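PDB 6IYI: beta chain from Acipenser stellatus, which probably carries oxygen on a bound heme as the beta-type globin subunit of a four-chain haemoglobin. Local coordinates for residues A121-P124 with D125-A128; K2-D5 with S6-F9. One frame throughout, in Å; residues are numbered along the deposited sequence.

Interaction 1. Residues A121-P124 with D125-A128; sequences AYTP and DVHA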
# COMPACT_ATOMS: atom_id res chain seq x y z
N ALA B 121 13.02 -26.62 -5.28
CA ALA B 121 14.25 -25.99 -4.83
C ALA B 121 14.08 -24.58 -4.24
O ALA B 121 14.95 -24.12 -3.51
CB ALA B 121 15.30 -25.97 -5.97
N TYR B 122 13.00 -23.88 -4.60
CA TYR B 122 12.66 -22.61 -3.98
C TYR B 122 11.96 -22.89 -2.64
O TYR B 122 10.79 -22.69 -2.50
CB TYR B 122 11.74 -21.81 -4.95
CG TYR B 122 11.69 -20.30 -4.72
CD1 TYR B 122 12.83 -19.54 -4.74
CD2 TYR B 122 10.47 -19.65 -4.51
CE1 TYR B 122 12.80 -18.14 -4.59
CE2 TYR B 122 10.40 -18.28 -4.34
CZ TYR B 122 11.57 -17.51 -4.40
OH TYR B 122 11.45 -16.17 -4.24
N THR B 123 12.71 -23.39 -1.68
CA THR B 123 12.21 -23.84 -0.40
C THR B 123 11.76 -22.61 0.40
O THR B 123 12.23 -21.48 0.16
CB THR B 123 13.34 -24.51 0.45
OG1 THR B 123 14.44 -23.63 0.59
CG2 THR B 123 13.89 -25.88 -0.14
N PRO B 124 10.96 -22.83 1.42
CA PRO B 124 10.60 -21.66 2.22
C PRO B 124 11.72 -20.76 2.71
O PRO B 124 11.56 -19.53 2.72
CB PRO B 124 9.82 -22.25 3.36
CG PRO B 124 9.23 -23.55 2.80
CD PRO B 124 10.30 -24.07 1.90
N ASP B 125 12.84 -21.35 3.14
CA ASP B 125 14.01 -20.59 3.59
C ASP B 125 14.70 -19.85 2.45
O ASP B 125 15.23 -18.75 2.63
CB ASP B 125 15.01 -21.50 4.39
CG ASP B 125 15.82 -22.44 3.49
OD1 ASP B 125 15.25 -23.39 2.94
OD2 ASP B 125 17.04 -22.19 3.30
N VAL B 126 14.76 -20.47 1.27
CA VAL B 126 15.43 -19.82 0.13
C VAL B 126 14.50 -18.67 -0.33
O VAL B 126 15.00 -17.54 -0.61
CB VAL B 126 15.71 -20.84 -0.97
CG1 VAL B 126 15.92 -20.14 -2.32
CG2 VAL B 126 16.93 -21.77 -0.56
N HIS B 127 13.20 -18.95 -0.38
CA HIS B 127 12.13 -17.90 -0.68
C HIS B 127 12.25 -16.74 0.31
O HIS B 127 12.35 -15.63 -0.10
CB HIS B 127 10.73 -18.60 -0.79
CG HIS B 127 9.53 -17.70 -0.90
ND1 HIS B 127 8.26 -18.17 -0.64
CD2 HIS B 127 9.39 -16.43 -1.31
CE1 HIS B 127 7.39 -17.20 -0.83
NE2 HIS B 127 8.04 -16.13 -1.25
N ALA B 128 12.42 -17.02 1.58
CA ALA B 128 12.54 -15.98 2.60
C ALA B 128 13.75 -15.12 2.38
O ALA B 128 13.70 -13.86 2.48
CB ALA B 128 12.55 -16.57 4.03

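Interaction 2. Residues K2-D5 with S6-F9; sequences KWTD and SERF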
# COMPACT_ATOMS: atom_id res chain seq x y z
N LYS B 2 21.94 -6.38 7.64
CA LYS B 2 22.79 -7.47 8.16
C LYS B 2 22.36 -8.80 7.53
O LYS B 2 21.19 -9.12 7.55
CB LYS B 2 22.60 -7.51 9.68
CG LYS B 2 23.78 -8.03 10.45
CD LYS B 2 23.66 -9.52 10.68
CE LYS B 2 25.03 -10.15 10.81
NZ LYS B 2 24.90 -11.62 10.66
N TRP B 3 23.27 -9.59 7.00
CA TRP B 3 22.88 -10.87 6.36
C TRP B 3 23.41 -12.02 7.12
O TRP B 3 24.56 -11.94 7.54
CB TRP B 3 23.50 -10.92 4.96
CG TRP B 3 22.93 -9.89 4.00
CD1 TRP B 3 23.48 -8.69 3.65
CD2 TRP B 3 21.71 -10.01 3.27
NE1 TRP B 3 22.67 -8.06 2.73
CE2 TRP B 3 21.58 -8.85 2.49
CE3 TRP B 3 20.73 -11.01 3.18
CZ2 TRP B 3 20.49 -8.64 1.63
CZ3 TRP B 3 19.66 -10.81 2.32
CH2 TRP B 3 19.54 -9.62 1.58
N THR B 4 22.64 -13.10 7.27
CA THR B 4 23.24 -14.35 7.76
C THR B 4 23.98 -15.02 6.62
O THR B 4 23.67 -14.78 5.45
CB THR B 4 22.22 -15.35 8.32
OG1 THR B 4 21.36 -15.88 7.29
CG2 THR B 4 21.36 -14.70 9.39
N ASP B 5 24.93 -15.89 6.98
CA ASP B 5 25.68 -16.69 6.01
C ASP B 5 24.76 -17.59 5.18
O ASP B 5 25.01 -17.78 3.98
CB ASP B 5 26.73 -17.59 6.67
CG ASP B 5 27.78 -16.81 7.45
OD1 ASP B 5 28.00 -15.61 7.20
OD2 ASP B 5 28.40 -17.44 8.33
N SER B 6 23.78 -18.20 5.85
CA SER B 6 22.76 -19.00 5.19
C SER B 6 21.94 -18.19 4.12
O SER B 6 21.60 -18.72 3.06
CB SER B 6 21.83 -19.60 6.24
OG SER B 6 20.96 -20.54 5.66
N GLU B 7 21.63 -16.92 4.42
CA GLU B 7 20.93 -16.01 3.49
C GLU B 7 21.82 -15.71 2.27
O GLU B 7 21.39 -15.81 1.11
CB GLU B 7 20.49 -14.69 4.18
CG GLU B 7 19.27 -14.87 5.11
CD GLU B 7 19.01 -13.67 6.02
OE1 GLU B 7 19.86 -12.76 6.14
OE2 GLU B 7 17.92 -13.61 6.60
N ARG B 8 23.04 -15.32 2.59
CA ARG B 8 24.09 -15.08 1.64
C ARG B 8 24.25 -16.17 0.62
O ARG B 8 24.30 -15.92 -0.58
CB ARG B 8 25.42 -14.89 2.35
CG ARG B 8 25.87 -13.46 2.31
CD ARG B 8 27.31 -13.31 2.84
NE ARG B 8 27.26 -12.18 3.77
CZ ARG B 8 27.22 -10.91 3.38
NH1 ARG B 8 27.30 -10.60 2.08
NH2 ARG B 8 27.13 -9.95 4.31
N PHE B 9 24.39 -17.38 1.15
CA PHE B 9 24.58 -18.57 0.36
C PHE B 9 23.31 -18.95 -0.41
O PHE B 9 23.38 -19.43 -1.53
CB PHE B 9 24.95 -19.72 1.31
CG PHE B 9 25.09 -21.05 0.63
CD1 PHE B 9 26.26 -21.35 -0.09
CD2 PHE B 9 24.07 -21.98 0.67
CE1 PHE B 9 26.38 -22.56 -0.72
CE2 PHE B 9 24.19 -23.18 0.05
CZ PHE B 9 25.36 -23.49 -0.64
O HOH W 1 26.13 -8.66 6.89
O HOH W 2 26.84 -13.12 6.29

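Interaction 1. Residues A121-P124 with D125-A128
Thr123 OG1 is held by two groups of the first helical turn: it accepts the capping bond from Val126 N at 3.2 Å and donates to Asp125 OD1 over 2.5 Å, unusually short and so uncertain in its exact length. Its first torsion, 55°, places OG1 between the backbone N and the carbonyl carbon of Thr123, which turns it toward the Val126 N-H; Val126 CG2 packs 3.3 Å from the same OG1. The carbonyl O of Thr123 opens the helical ladder, receiving His127 N at 2.8 Å in an almost straight bond, and Pro124 O takes Ala128 N one step on. The Tyr122 ring runs obliquely past the His127 side chain. His127 CB sits over one ring face, 3.9 Å from the Tyr122 ring centroid, a CH-pi contact offset toward the rim, while the two rings are nearly parallel, their planes 24° apart, but displaced, with centroids 5.0 Å apart and little overlap. Val126 CG1 adds an apolar contact at Tyr122 CD1, 4.0 Å away. The phenol OH bonds to Ser111 OG on helix 101-118. With an alanine in place of the tyrosine, the CH-pi cover over His127 CB would probably be lost and Ser111 left without this mate. His127 ND1 reaches a basic side chain of a neighbouring subunit. The arrangement is a threonine N-cap, opening helix 124-142 (helix H) at the GH corner of the globin fold.

Interaction 2. Residues K2-D5 with S6-F9
A capping box starts helix 5-15, the A helix of the globin fold, with Thr4 and Glu7 exchanging bonds across the first turn. Thr4 OG1 accepts from Glu7 N at 3.1 Å, and Glu7 OE1 returns the bond to Thr4 N at 3.0 Å, met from above the carboxylate plane rather than within it. With CG of Glu7 beside its own backbone N (chi1 -75°) and the chain extended beyond it, the carboxylate reaches back over Thr4; OE1 also forms a salt bridge with Lys132 of helix 124-142. Trp3 CE3 comes 3.5 Å from Glu7 OE1, the indole and carboxylate planes nearly perpendicular at 81°. Arg8 approaches Trp3 differently: Trp3 CB lies over one face of the guanidinium, 3.8 Å from Arg8 NH2, which pairs with Asp79. A water in the guanidinium plane accepts from Arg8 NE at 2.7 Å and donates to both Trp3 O and Asp5 OD1, joining the arginine to the loop before the helix and to its first turn. Thr4 O receives Arg8 N at 3.0 Å, beginning the regular backbone ladder. Sharing Glu7 with Lys132, the capping box sets the N-terminal end of this globin A helix against helix 124-142.

Interactions 1 and 2 are both threonine-capped helix starts, with centres 13 Å apart and nearest atoms about 5 Å apart, so they do not touch directly. Their helices, 5-15 and 124-142, pack on each other: Tyr122 and Val126 of interaction 1 lean on Leu14 and Ala10, while Lys132, further along helix 124-142, lies against the Trp3 ring in a cation-pi contact and hydrogen-bonds to Lys2 O. Neither contact lines the heme pocket; the side chains of Tyr122 and Trp3 each lie about 14 Å from a bound heme. Interaction 1 also faces a neighbouring subunit, whereas no other chain of the assembly touches interaction 2.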